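Local coordinates for maternal effect protein oskar (Drosophila melanogaster, PDB 5A4A), which induces the germline in the fly embryo and, through this SGNH-hydrolase-like OSK domain, probably binds RNA, at residues D24-G29 and E77-I82; M28-M33 and I85-I90; V116-N121 and K153-H158; T120-L125 and R140-I145. All blocks are in the same frame, centred on the assembly; numbering follows the deposited sequence.

Contact 1: residues D24-G29 and E77-I82; sequences DFPLMG and EGTQII
Two parallel neighbours of the central sheet, strands 25-29 and 80-84, are joined here by a bridge between L27 and I82. The evidence is a pair of backbone hydrogen bonds that grip I82 at both ends: I82 N donates to P26 O at 2.9 Å, and M28 N donates to I82 O at 2.8 Å. The axes of residues 25-29 and 80-82 run 44° apart, a strong local twist.

L27 and I82 lie side by side on one face, with L27 CD2 3.8 Å from I82 CB, and L22 packs on both. I82 holds CG1 anti to its carbonyl carbon (chi1 -62°), and the extended chain beyond takes CD1 to F25 CB at 3.7 Å. The ring of F25 runs alongside Q80, its CE1 3.7 Å from Q80 CB, while the Q80 amide stands nearly upright to it, the two planes 82° apart. Q80 O sits in the ring plane at its edge, 3.6 Å from F25 CD1, and a water donates to this same carbonyl. On the opposite face M28 CB rests on I81 CG2 at 3.8 Å. Apolar groups on both faces of a twisted parallel pair are what the sheet of an α/β SGNH-hydrolase fold presents to its covering helices.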
loop_
_atom_site.group_PDB
_atom_site.type_symbol
_atom_site.label_atom_id
_atom_site.label_comp_id
_atom_site.label_asym_id
_atom_site.label_seq_id
_atom_site.Cartn_x
_atom_site.Cartn_y
_atom_site.Cartn_z
ATOM N N ASP A 24 3.059 -14.705 -6.550
ATOM C CA ASP A 24 3.055 -15.516 -5.333
ATOM C C ASP A 24 3.425 -14.753 -4.053
ATOM O O ASP A 24 3.481 -15.351 -2.986
ATOM C CB ASP A 24 3.895 -16.800 -5.483
ATOM C CG ASP A 24 3.393 -17.706 -6.599
ATOM O OD1 ASP A 24 2.163 -17.895 -6.718
ATOM O OD2 ASP A 24 4.238 -18.233 -7.359
ATOM N N PHE A 25 3.655 -13.443 -4.153
ATOM C CA PHE A 25 3.804 -12.603 -2.963
ATOM C C PHE A 25 2.461 -11.988 -2.572
ATOM O O PHE A 25 1.825 -11.336 -3.395
ATOM C CB PHE A 25 4.748 -11.434 -3.236
ATOM C CG PHE A 25 6.174 -11.832 -3.533
ATOM C CD1 PHE A 25 7.084 -12.052 -2.508
ATOM C CD2 PHE A 25 6.612 -11.938 -4.840
ATOM C CE1 PHE A 25 8.398 -12.396 -2.789
ATOM C CE2 PHE A 25 7.924 -12.284 -5.125
ATOM C CZ PHE A 25 8.812 -12.511 -4.099
ATOM N N PRO A 26 2.037 -12.152 -1.307
ATOM C CA PRO A 26 0.860 -11.379 -0.888
ATOM C C PRO A 26 1.152 -9.883 -1.013
ATOM O O PRO A 26 2.295 -9.471 -0.808
ATOM C CB PRO A 26 0.704 -11.750 0.593
ATOM C CG PRO A 26 1.390 -13.087 0.731
ATOM C CD PRO A 26 2.562 -13.004 -0.224
ATOM N N LEU A 27 0.141 -9.107 -1.380
ATOM C CA LEU A 27 0.241 -7.655 -1.457
ATOM C C LEU A 27 -0.456 -7.054 -0.264
ATOM O O LEU A 27 -1.598 -7.414 0.035
ATOM C CB LEU A 27 -0.456 -7.142 -2.711
ATOM C CG LEU A 27 0.206 -7.463 -4.038
ATOM C CD1 LEU A 27 -0.730 -7.081 -5.167
ATOM C CD2 LEU A 27 1.514 -6.691 -4.144
ATOM N N MET A 28 0.206 -6.112 0.398
ATOM C CA MET A 28 -0.457 -5.367 1.468
ATOM C C MET A 28 -0.468 -3.889 1.126
ATOM O O MET A 28 0.557 -3.326 0.781
ATOM C CB MET A 28 0.238 -5.582 2.812
ATOM C CG MET A 28 -0.421 -4.782 3.938
ATOM S SD MET A 28 0.009 -5.372 5.587
ATOM C CE MET A 28 1.731 -4.883 5.732
ATOM N N GLY A 29 -1.625 -3.254 1.205
ATOM C CA GLY A 29 -1.689 -1.853 0.832
ATOM C C GLY A 29 -3.095 -1.313 0.942
ATOM O O GLY A 29 -3.947 -1.946 1.532
ATOM N N GLU A 77 6.064 -18.788 8.638
ATOM C CA GLU A 77 7.265 -18.006 8.907
ATOM C C GLU A 77 8.052 -17.848 7.615
ATOM O O GLU A 77 8.085 -18.753 6.774
ATOM C CB GLU A 77 8.134 -18.641 10.003
ATOM C CG GLU A 77 8.731 -19.990 9.642
ATOM C CD GLU A 77 9.720 -20.494 10.685
ATOM O OE1 GLU A 77 10.712 -19.780 10.963
ATOM O OE2 GLU A 77 9.503 -21.606 11.218
ATOM N N GLY A 78 8.653 -16.679 7.444
ATOM C CA GLY A 78 9.427 -16.384 6.256
ATOM C C GLY A 78 8.614 -15.895 5.069
ATOM O O GLY A 78 9.182 -15.588 4.022
ATOM N N THR A 79 7.293 -15.825 5.204
ATOM C CA THR A 79 6.479 -15.289 4.112
ATOM C C THR A 79 6.910 -13.867 3.773
ATOM O O THR A 79 7.040 -13.035 4.664
ATOM C CB THR A 79 4.977 -15.300 4.454
ATOM O OG1 THR A 79 4.552 -16.651 4.640
ATOM C CG2 THR A 79 4.156 -14.674 3.329
ATOM N N GLN A 80 7.143 -13.605 2.487
ATOM C CA GLN A 80 7.500 -12.272 2.013
ATOM C C GLN A 80 6.266 -11.560 1.495
ATOM O O GLN A 80 5.510 -12.117 0.689
ATOM C CB GLN A 80 8.557 -12.342 0.909
ATOM C CG GLN A 80 9.894 -12.927 1.359
ATOM C CD GLN A 80 10.800 -13.246 0.190
ATOM O OE1 GLN A 80 11.581 -12.402 -0.258
ATOM N NE2 GLN A 80 10.706 -14.472 -0.312
ATOM N N ILE A 81 6.061 -10.334 1.976
ATOM C CA ILE A 81 4.875 -9.556 1.622
ATOM C C ILE A 81 5.290 -8.255 0.945
ATOM O O ILE A 81 6.118 -7.523 1.477
ATOM C CB ILE A 81 4.053 -9.215 2.896
ATOM C CG1 ILE A 81 3.637 -10.498 3.636
ATOM C CG2 ILE A 81 2.832 -8.328 2.557
ATOM C CD1 ILE A 81 2.925 -10.244 4.970
ATOM N N ILE A 82 4.723 -7.963 -0.225
ATOM C CA ILE A 82 5.007 -6.688 -0.881
ATOM C C ILE A 82 4.092 -5.610 -0.295
ATOM O O ILE A 82 2.868 -5.729 -0.333
ATOM C CB ILE A 82 4.854 -6.779 -2.419
ATOM C CG1 ILE A 82 5.855 -7.801 -2.989
ATOM C CG2 ILE A 82 5.069 -5.411 -3.063
ATOM C CD1 ILE A 82 5.705 -8.074 -4.496
HETATM O O HOH W 1 5.642 -14.959 -0.407
#

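Contact 2: residues M28-M33 and I85-I90; sequences MGDDFM and IGSVDI
D30 OD2 is gripped by two waters, each donating to it from 2.7 Å, and both link it to the start of helix 87-91. The first water also accepts from G86 N at 2.8 Å and V88 N at 3.0 Å; the second accepts from S87 N at 3.1 Å. The contact thus joins two helix N-termini, and both belong to recognisable SGNH motifs. G29-D31 reads GDD where SGNH hydrolases usually carry GDS, which would put D31 at the position of the nucleophilic serine, and G86-D89 reads GSVD where GxND is expected. A sulfate, probably from the crystallisation liquor, lies about 5 Å from the V88 side chain and may mark the former active-site pocket.

D30 itself is an N-cap: its OD1 accepts from F32 N at 3.1 Å, nearly along the C-O axis. With CG between the backbone N and the carbonyl carbon (chi1 53°), the carboxylate lies between the helix starts, and its rotation about CB-CG gives OD1 to F32 N and OD2 to the waters. Direct touches between the segments are van der Waals. D30 and V88 pass head to tail, V88 CG2 lying 3.6 Å from D30 CB. I85 CD1 lies against G29 CA. The F32 ring, which also meets the rings of Y187 and W190, turns its edge to S87, F32 CE2 standing 4.0 Å from S87 CB.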
loop_
_atom_site.group_PDB
_atom_site.type_symbol
_atom_site.label_atom_id
_atom_site.label_comp_id
_atom_site.label_asym_id
_atom_site.label_seq_id
_atom_site.Cartn_x
_atom_site.Cartn_y
_atom_site.Cartn_z
ATOM N N MET A 28 0.206 -6.112 0.398
ATOM C CA MET A 28 -0.457 -5.367 1.468
ATOM C C MET A 28 -0.468 -3.889 1.126
ATOM O O MET A 28 0.557 -3.326 0.781
ATOM C CB MET A 28 0.238 -5.582 2.812
ATOM C CG MET A 28 -0.421 -4.782 3.938
ATOM S SD MET A 28 0.009 -5.372 5.587
ATOM C CE MET A 28 1.731 -4.883 5.732
ATOM N N GLY A 29 -1.625 -3.254 1.205
ATOM C CA GLY A 29 -1.689 -1.853 0.832
ATOM C C GLY A 29 -3.095 -1.313 0.942
ATOM O O GLY A 29 -3.947 -1.946 1.532
ATOM N N ASP A 30 -3.310 -0.139 0.361
ATOM C CA ASP A 30 -4.604 0.546 0.416
ATOM C C ASP A 30 -5.311 0.507 -0.949
ATOM O O ASP A 30 -5.071 -0.406 -1.734
ATOM C CB ASP A 30 -4.402 1.975 0.951
ATOM C CG ASP A 30 -3.352 2.747 0.178
ATOM O OD1 ASP A 30 -3.359 2.683 -1.069
ATOM O OD2 ASP A 30 -2.512 3.427 0.814
ATOM N N ASP A 31 -6.186 1.474 -1.247
ATOM C CA ASP A 31 -6.892 1.462 -2.532
ATOM C C ASP A 31 -6.002 1.428 -3.757
ATOM O O ASP A 31 -6.410 0.886 -4.778
ATOM C CB ASP A 31 -7.835 2.654 -2.688
ATOM C CG ASP A 31 -9.157 2.448 -1.988
ATOM O OD1 ASP A 31 -9.996 1.664 -2.506
ATOM O OD2 ASP A 31 -9.358 3.085 -0.932
ATOM N N PHE A 32 -4.805 2.015 -3.682
ATOM C CA PHE A 32 -3.951 2.049 -4.875
ATOM C C PHE A 32 -3.501 0.660 -5.314
ATOM O O PHE A 32 -3.658 0.292 -6.475
ATOM C CB PHE A 32 -2.755 2.991 -4.704
ATOM C CG PHE A 32 -3.147 4.432 -4.588
ATOM C CD1 PHE A 32 -3.654 5.118 -5.687
ATOM C CD2 PHE A 32 -3.022 5.099 -3.385
ATOM C CE1 PHE A 32 -4.025 6.444 -5.582
ATOM C CE2 PHE A 32 -3.390 6.431 -3.276
ATOM C CZ PHE A 32 -3.904 7.098 -4.376
ATOM N N MET A 33 -2.949 -0.114 -4.392
ATOM C CA MET A 33 -2.589 -1.485 -4.714
ATOM C C MET A 33 -3.819 -2.382 -4.886
ATOM O O MET A 33 -3.799 -3.291 -5.708
ATOM C CB MET A 33 -1.608 -2.056 -3.688
ATOM C CG MET A 33 -0.201 -1.473 -3.802
ATOM S SD MET A 33 0.511 -1.821 -5.415
ATOM C CE MET A 33 0.251 -3.579 -5.453
ATOM N N ILE A 85 2.301 1.236 1.745
ATOM C CA ILE A 85 1.505 1.720 2.861
ATOM C C ILE A 85 1.963 3.122 3.278
ATOM O O ILE A 85 3.163 3.431 3.275
ATOM C CB ILE A 85 1.567 0.700 4.045
ATOM C CG1 ILE A 85 0.386 0.859 5.008
ATOM C CG2 ILE A 85 2.913 0.764 4.779
ATOM C CD1 ILE A 85 -0.953 0.435 4.413
ATOM N N GLY A 86 1.003 3.972 3.615
ATOM C CA GLY A 86 1.312 5.322 4.048
ATOM C C GLY A 86 0.505 6.405 3.355
ATOM O O GLY A 86 0.364 7.501 3.905
ATOM N N SER A 87 0.005 6.127 2.148
ATOM C CA SER A 87 -0.769 7.132 1.414
ATOM C C SER A 87 -1.974 7.595 2.214
ATOM O O SER A 87 -2.289 8.782 2.216
ATOM C CB SER A 87 -1.236 6.635 0.034
ATOM O OG SER A 87 -0.139 6.492 -0.847
ATOM N N VAL A 88 -2.642 6.666 2.900
ATOM C CA VAL A 88 -3.841 7.030 3.660
ATOM C C VAL A 88 -3.469 7.928 4.847
ATOM O O VAL A 88 -4.131 8.936 5.093
ATOM C CB VAL A 88 -4.633 5.803 4.153
ATOM C CG1 VAL A 88 -5.898 6.254 4.898
ATOM C CG2 VAL A 88 -5.036 4.914 2.980
ATOM N N ASP A 89 -2.404 7.566 5.562
ATOM C CA ASP A 89 -1.900 8.406 6.654
ATOM C C ASP A 89 -1.639 9.828 6.172
ATOM O O ASP A 89 -2.001 10.794 6.841
ATOM C CB ASP A 89 -0.595 7.852 7.233
ATOM C CG ASP A 89 -0.762 6.480 7.860
ATOM O OD1 ASP A 89 -0.847 5.493 7.105
ATOM O OD2 ASP A 89 -0.785 6.388 9.105
ATOM N N ILE A 90 -1.003 9.947 5.010
ATOM C CA ILE A 90 -0.661 11.258 4.474
ATOM C C ILE A 90 -1.923 12.011 4.067
ATOM O O ILE A 90 -2.072 13.181 4.400
ATOM C CB ILE A 90 0.338 11.153 3.310
ATOM C CG1 ILE A 90 1.701 10.738 3.878
ATOM C CG2 ILE A 90 0.443 12.483 2.562
ATOM C CD1 ILE A 90 2.809 10.620 2.864
HETATM O O HOH W 2 -1.807 3.779 3.405
HETATM O O HOH W 3 0.020 3.807 0.026
#

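Contact 3: residues V116-N121 and K153-H158; sequences VPILTN and KVIDIH
The amide of N121 and the carboxylate of D156 meet steeply, their planes 76° apart, just beyond the last parallel pairing of the two segments. N121 ND2 donates to D156 OD1 at 3.1 Å; the acceptor lies close to the amide plane, but the donor stands above the carboxylate plane, 47° out of it. From opposite faces of the amide, I157 N at 2.9 Å and H158 N at 3.1 Å both donate to N121 OD1. A chi1 of 64° puts CG of N121 between the backbone N and the carbonyl carbon, from where the buried amide reaches the neighbouring segment; the three bonds then fix its rotation. D156 OD2 turns to S159 OG.

Before this clamp the backbones run as parallel strands: L119 N donates to K153 O at 2.9 Å, I155 N to L119 O at 2.8 Å, and N121 N to I155 O at 3.0 Å. I155 lies aslant I118, its CD1 3.9 Å from I118 CG2. T120 OG1 hydrogen-bonds to V83 O and N84 ND2 of strand 80-84.

These strands close the β-α-β crossover made through helix 132-148, whose I145 packs on L119 and V154; T120, I155 and I157 face helix 192-204 across the sheet.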
loop_
_atom_site.group_PDB
_atom_site.type_symbol
_atom_site.label_atom_id
_atom_site.label_comp_id
_atom_site.label_asym_id
_atom_site.label_seq_id
_atom_site.Cartn_x
_atom_site.Cartn_y
_atom_site.Cartn_z
ATOM N N VAL A 116 8.510 -11.159 6.168
ATOM C CA VAL A 116 9.533 -10.307 5.561
ATOM C C VAL A 116 8.912 -9.255 4.661
ATOM O O VAL A 116 8.285 -9.596 3.667
ATOM C CB VAL A 116 10.506 -11.138 4.708
ATOM C CG1 VAL A 116 11.641 -10.261 4.195
ATOM C CG2 VAL A 116 11.054 -12.323 5.511
ATOM N N PRO A 117 9.091 -7.964 4.993
ATOM C CA PRO A 117 8.533 -6.924 4.126
ATOM C C PRO A 117 9.421 -6.674 2.918
ATOM O O PRO A 117 10.649 -6.598 3.066
ATOM C CB PRO A 117 8.519 -5.668 5.020
ATOM C CG PRO A 117 9.215 -6.059 6.312
ATOM C CD PRO A 117 9.848 -7.402 6.123
ATOM N N ILE A 118 8.799 -6.594 1.744
ATOM C CA ILE A 118 9.413 -6.019 0.551
ATOM C C ILE A 118 8.712 -4.687 0.337
ATOM O O ILE A 118 7.499 -4.646 0.101
ATOM C CB ILE A 118 9.243 -6.941 -0.680
ATOM C CG1 ILE A 118 10.048 -8.237 -0.488
ATOM C CG2 ILE A 118 9.698 -6.223 -1.953
ATOM C CD1 ILE A 118 9.720 -9.337 -1.503
ATOM N N LEU A 119 9.448 -3.590 0.480
ATOM C CA LEU A 119 8.815 -2.273 0.496
ATOM C C LEU A 119 8.723 -1.658 -0.896
ATOM O O LEU A 119 9.634 -1.798 -1.704
ATOM C CB LEU A 119 9.555 -1.299 1.431
ATOM C CG LEU A 119 9.586 -1.637 2.927
ATOM C CD1 LEU A 119 8.211 -2.037 3.399
ATOM C CD2 LEU A 119 10.600 -2.728 3.238
ATOM N N THR A 120 7.601 -1.005 -1.181
ATOM C CA THR A 120 7.562 -0.043 -2.283
ATOM C C THR A 120 7.398 1.322 -1.617
ATOM O O THR A 120 6.758 1.429 -0.564
ATOM C CB THR A 120 6.389 -0.287 -3.252
ATOM O OG1 THR A 120 5.165 -0.277 -2.517
ATOM C CG2 THR A 120 6.519 -1.649 -3.976
ATOM N N ASN A 121 7.960 2.365 -2.210
ATOM C CA ASN A 121 7.696 3.699 -1.694
ATOM C C ASN A 121 6.351 4.222 -2.238
ATOM O O ASN A 121 5.627 3.493 -2.921
ATOM C CB ASN A 121 8.871 4.668 -1.927
ATOM C CG ASN A 121 9.161 4.925 -3.402
ATOM O OD1 ASN A 121 8.425 4.496 -4.286
ATOM N ND2 ASN A 121 10.249 5.640 -3.665
ATOM N N LYS A 153 14.596 -5.041 0.970
ATOM C CA LYS A 153 14.391 -4.618 -0.405
ATOM C C LYS A 153 13.436 -3.419 -0.457
ATOM O O LYS A 153 12.316 -3.475 0.068
ATOM C CB LYS A 153 13.861 -5.780 -1.240
ATOM C CG LYS A 153 13.672 -5.451 -2.709
ATOM C CD LYS A 153 15.012 -5.253 -3.418
ATOM C CE LYS A 153 14.773 -5.092 -4.920
ATOM N NZ LYS A 153 16.061 -5.019 -5.676
ATOM N N VAL A 154 13.892 -2.339 -1.088
ATOM C CA VAL A 154 13.082 -1.138 -1.248
ATOM C C VAL A 154 12.951 -0.793 -2.725
ATOM O O VAL A 154 13.942 -0.586 -3.415
ATOM C CB VAL A 154 13.686 0.060 -0.493
ATOM C CG1 VAL A 154 12.878 1.323 -0.793
ATOM C CG2 VAL A 154 13.727 -0.232 1.010
ATOM N N ILE A 155 11.711 -0.743 -3.201
ATOM C CA ILE A 155 11.433 -0.503 -4.608
ATOM C C ILE A 155 10.880 0.900 -4.818
ATOM O O ILE A 155 9.844 1.261 -4.256
ATOM C CB ILE A 155 10.424 -1.545 -5.125
ATOM C CG1 ILE A 155 10.997 -2.948 -4.901
ATOM C CG2 ILE A 155 10.072 -1.296 -6.593
ATOM C CD1 ILE A 155 10.016 -4.072 -5.194
ATOM N N ASP A 156 11.568 1.682 -5.643
ATOM C CA ASP A 156 11.136 3.043 -5.935
ATOM C C ASP A 156 10.118 3.040 -7.082
ATOM O O ASP A 156 10.491 2.978 -8.259
ATOM C CB ASP A 156 12.366 3.914 -6.243
ATOM C CG ASP A 156 12.014 5.272 -6.855
ATOM O OD1 ASP A 156 10.879 5.771 -6.686
ATOM O OD2 ASP A 156 12.899 5.848 -7.515
ATOM N N ILE A 157 8.832 3.095 -6.738
ATOM C CA ILE A 157 7.789 3.245 -7.757
ATOM C C ILE A 157 7.442 4.707 -8.031
ATOM O O ILE A 157 6.795 5.021 -9.037
ATOM C CB ILE A 157 6.474 2.476 -7.408
ATOM C CG1 ILE A 157 5.841 3.010 -6.118
ATOM C CG2 ILE A 157 6.735 0.971 -7.312
ATOM C CD1 ILE A 157 4.364 2.570 -5.927
ATOM N N HIS A 158 7.833 5.589 -7.114
ATOM C CA HIS A 158 7.559 7.019 -7.245
ATOM C C HIS A 158 8.125 7.587 -8.552
ATOM O O HIS A 158 7.443 8.310 -9.271
ATOM C CB HIS A 158 8.132 7.787 -6.045
ATOM C CG HIS A 158 7.754 9.235 -6.020
ATOM N ND1 HIS A 158 8.537 10.221 -6.589
ATOM C CD2 HIS A 158 6.680 9.871 -5.489
ATOM C CE1 HIS A 158 7.957 11.393 -6.419
ATOM N NE2 HIS A 158 6.829 11.212 -5.753
HETATM O O HOH W 4 12.997 -7.314 1.745
#

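Contact 4: residues T120-L125 and R140-I145; sequences TNLAPL and RFNKFI
N142 clasps the backbone of L122 with both ends of its side-chain amide. L122 N donates to N142 OD1 at 2.9 Å, and N142 ND2 donates to L122 O at 3.1 Å. The two bonds differ in geometry: the ND2 bond lies near the amide plane and meets a lone pair of L122 O in the carbonyl plane, whereas L122 N is tilted out of the plane of the N142 amide. CG of N142 stands anti to the carbonyl carbon (chi1 -79°), which swings the amide off the helix toward the loop, and the paired bonds then fix how it is rotated.

The N121 amide, itself held by I157, H158 and D156, stacks on that of N142, the planes only 23° apart although the side chains cross at about a right angle. N121 CB comes within 3.3 Å of N142 OD1. A water ties the pair together again, accepting from N121 ND2 at 3.0 Å and donating to the helix carbonyl N142 O at 2.7 Å.

F141 differs from N142: its CG is anti to the backbone N (chi1 -179°), which brings the ring edge to L122, L122 CD1 lying 3.6 Å from F141 CD2. One face of the ring is overlain near its rim by I145 CG1 of the next helical turn; the ring also meets F103 edge to face. I145 reaches onward with CD1 to N121 CA at 3.9 Å. The loop leaving a strand end is thus docked on the helix that follows it, a β-loop-α connection of the three-layer α/β/α fold of SGNH hydrolases.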
loop_
_atom_site.group_PDB
_atom_site.type_symbol
_atom_site.label_atom_id
_atom_site.label_comp_id
_atom_site.label_asym_id
_atom_site.label_seq_id
_atom_site.Cartn_x
_atom_site.Cartn_y
_atom_site.Cartn_z
ATOM N N THR A 120 7.601 -1.005 -1.181
ATOM C CA THR A 120 7.562 -0.043 -2.283
ATOM C C THR A 120 7.398 1.322 -1.617
ATOM O O THR A 120 6.758 1.429 -0.564
ATOM C CB THR A 120 6.389 -0.287 -3.252
ATOM O OG1 THR A 120 5.165 -0.277 -2.517
ATOM C CG2 THR A 120 6.519 -1.649 -3.976
ATOM N N ASN A 121 7.960 2.365 -2.210
ATOM C CA ASN A 121 7.696 3.699 -1.694
ATOM C C ASN A 121 6.351 4.222 -2.238
ATOM O O ASN A 121 5.627 3.493 -2.921
ATOM C CB ASN A 121 8.871 4.668 -1.927
ATOM C CG ASN A 121 9.161 4.925 -3.402
ATOM O OD1 ASN A 121 8.425 4.496 -4.286
ATOM N ND2 ASN A 121 10.249 5.640 -3.665
ATOM N N LEU A 122 6.012 5.464 -1.934
ATOM C CA LEU A 122 4.683 5.959 -2.313
ATOM C C LEU A 122 4.697 6.651 -3.666
ATOM O O LEU A 122 5.534 7.508 -3.923
ATOM C CB LEU A 122 4.143 6.928 -1.269
ATOM C CG LEU A 122 4.062 6.399 0.161
ATOM C CD1 LEU A 122 3.298 7.385 1.043
ATOM C CD2 LEU A 122 3.383 5.029 0.158
ATOM N N ALA A 123 3.754 6.277 -4.522
ATOM C CA ALA A 123 3.503 7.022 -5.751
ATOM C C ALA A 123 3.040 8.437 -5.410
ATOM O O ALA A 123 2.457 8.669 -4.350
ATOM C CB ALA A 123 2.438 6.303 -6.601
ATOM N N PRO A 124 3.304 9.396 -6.307
ATOM C CA PRO A 124 2.752 10.739 -6.108
ATOM C C PRO A 124 1.225 10.653 -6.049
ATOM O O PRO A 124 0.639 9.806 -6.722
ATOM C CB PRO A 124 3.189 11.488 -7.372
ATOM C CG PRO A 124 3.461 10.401 -8.388
ATOM C CD PRO A 124 4.014 9.265 -7.592
ATOM N N LEU A 125 0.603 11.493 -5.233
ATOM C CA LEU A 125 -0.855 11.595 -5.199
ATOM C C LEU A 125 -1.251 12.643 -6.230
ATOM O O LEU A 125 -1.100 13.851 -6.003
ATOM C CB LEU A 125 -1.324 11.982 -3.794
ATOM C CG LEU A 125 -0.967 10.951 -2.717
ATOM C CD1 LEU A 125 -1.268 11.477 -1.319
ATOM C CD2 LEU A 125 -1.707 9.637 -2.963
ATOM N N ARG A 140 9.616 13.222 2.054
ATOM C CA ARG A 140 10.324 12.850 3.279
ATOM C C ARG A 140 10.018 11.429 3.738
ATOM O O ARG A 140 10.905 10.714 4.192
ATOM C CB ARG A 140 10.035 13.850 4.399
ATOM C CG ARG A 140 10.578 15.224 4.074
ATOM C CD ARG A 140 10.329 16.250 5.170
ATOM N NE ARG A 140 10.871 17.522 4.714
ATOM C CZ ARG A 140 12.126 17.925 4.900
ATOM N NH1 ARG A 140 12.991 17.198 5.608
ATOM N NH2 ARG A 140 12.499 19.094 4.412
ATOM N N PHE A 141 8.762 11.020 3.629
ATOM C CA PHE A 141 8.419 9.664 4.043
ATOM C C PHE A 141 9.116 8.629 3.163
ATOM O O PHE A 141 9.595 7.593 3.660
ATOM C CB PHE A 141 6.906 9.448 4.045
ATOM C CG PHE A 141 6.498 8.067 4.485
ATOM C CD1 PHE A 141 6.860 7.587 5.734
ATOM C CD2 PHE A 141 5.764 7.246 3.642
ATOM C CE1 PHE A 141 6.493 6.311 6.140
ATOM C CE2 PHE A 141 5.389 5.968 4.040
ATOM C CZ PHE A 141 5.750 5.501 5.290
ATOM N N ASN A 142 9.198 8.917 1.864
ATOM C CA ASN A 142 9.866 8.013 0.942
ATOM C C ASN A 142 11.346 7.903 1.266
ATOM O O ASN A 142 11.912 6.811 1.196
ATOM C CB ASN A 142 9.672 8.429 -0.519
ATOM C CG ASN A 142 8.311 8.034 -1.061
ATOM O OD1 ASN A 142 7.570 7.314 -0.410
ATOM N ND2 ASN A 142 7.996 8.485 -2.269
ATOM N N LYS A 143 11.967 9.024 1.638
ATOM C CA LYS A 143 13.367 8.991 2.074
ATOM C C LYS A 143 13.506 8.172 3.357
ATOM O O LYS A 143 14.494 7.438 3.529
ATOM C CB LYS A 143 13.920 10.405 2.287
ATOM C CG LYS A 143 14.330 11.103 1.008
ATOM C CD LYS A 143 14.958 12.468 1.287
ATOM C CE LYS A 143 16.352 12.341 1.875
ATOM N NZ LYS A 143 16.932 13.684 2.175
ATOM N N PHE A 144 12.520 8.296 4.248
ATOM C CA PHE A 144 12.502 7.544 5.501
ATOM C C PHE A 144 12.401 6.045 5.233
ATOM O O PHE A 144 13.106 5.260 5.868
ATOM C CB PHE A 144 11.368 8.001 6.433
ATOM C CG PHE A 144 11.325 7.267 7.760
ATOM C CD1 PHE A 144 12.163 7.633 8.802
ATOM C CD2 PHE A 144 10.443 6.218 7.959
ATOM C CE1 PHE A 144 12.131 6.963 10.013
ATOM C CE2 PHE A 144 10.402 5.541 9.167
ATOM C CZ PHE A 144 11.244 5.916 10.197
ATOM N N ILE A 145 11.542 5.646 4.293
ATOM C CA ILE A 145 11.450 4.221 3.947
ATOM C C ILE A 145 12.829 3.697 3.536
ATOM O O ILE A 145 13.280 2.639 3.994
ATOM C CB ILE A 145 10.434 3.956 2.817
ATOM C CG1 ILE A 145 9.003 4.209 3.309
ATOM C CG2 ILE A 145 10.565 2.513 2.294
ATOM C CD1 ILE A 145 7.965 4.262 2.203
HETATM O O HOH W 5 12.140 5.897 -1.341
#

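How the contacts relate
Contact 2 is wholly buried and nearest the chain centre; contacts 1 and 3 are buried but have exposed residues at their margins (Q80; K153 and D156). Contacts 1 and 3 are parallel strand pairings of one sheet: strand 80-84 lies between strands 25-29 and 116-120, and T79 O, just before it, and I81 O bond to V116 N and I118 N. Contact 1 is mainly apolar around its backbone bonds, while contact 3 ends in a polar clamp. Contacts 2 and 4 lie where loops meet helices: water mediates the polar link of contact 2, direct amide bonds, with one water beside them, that of contact 4. Contacts 3 and 4 share T120 and N121; L125 packs on F32.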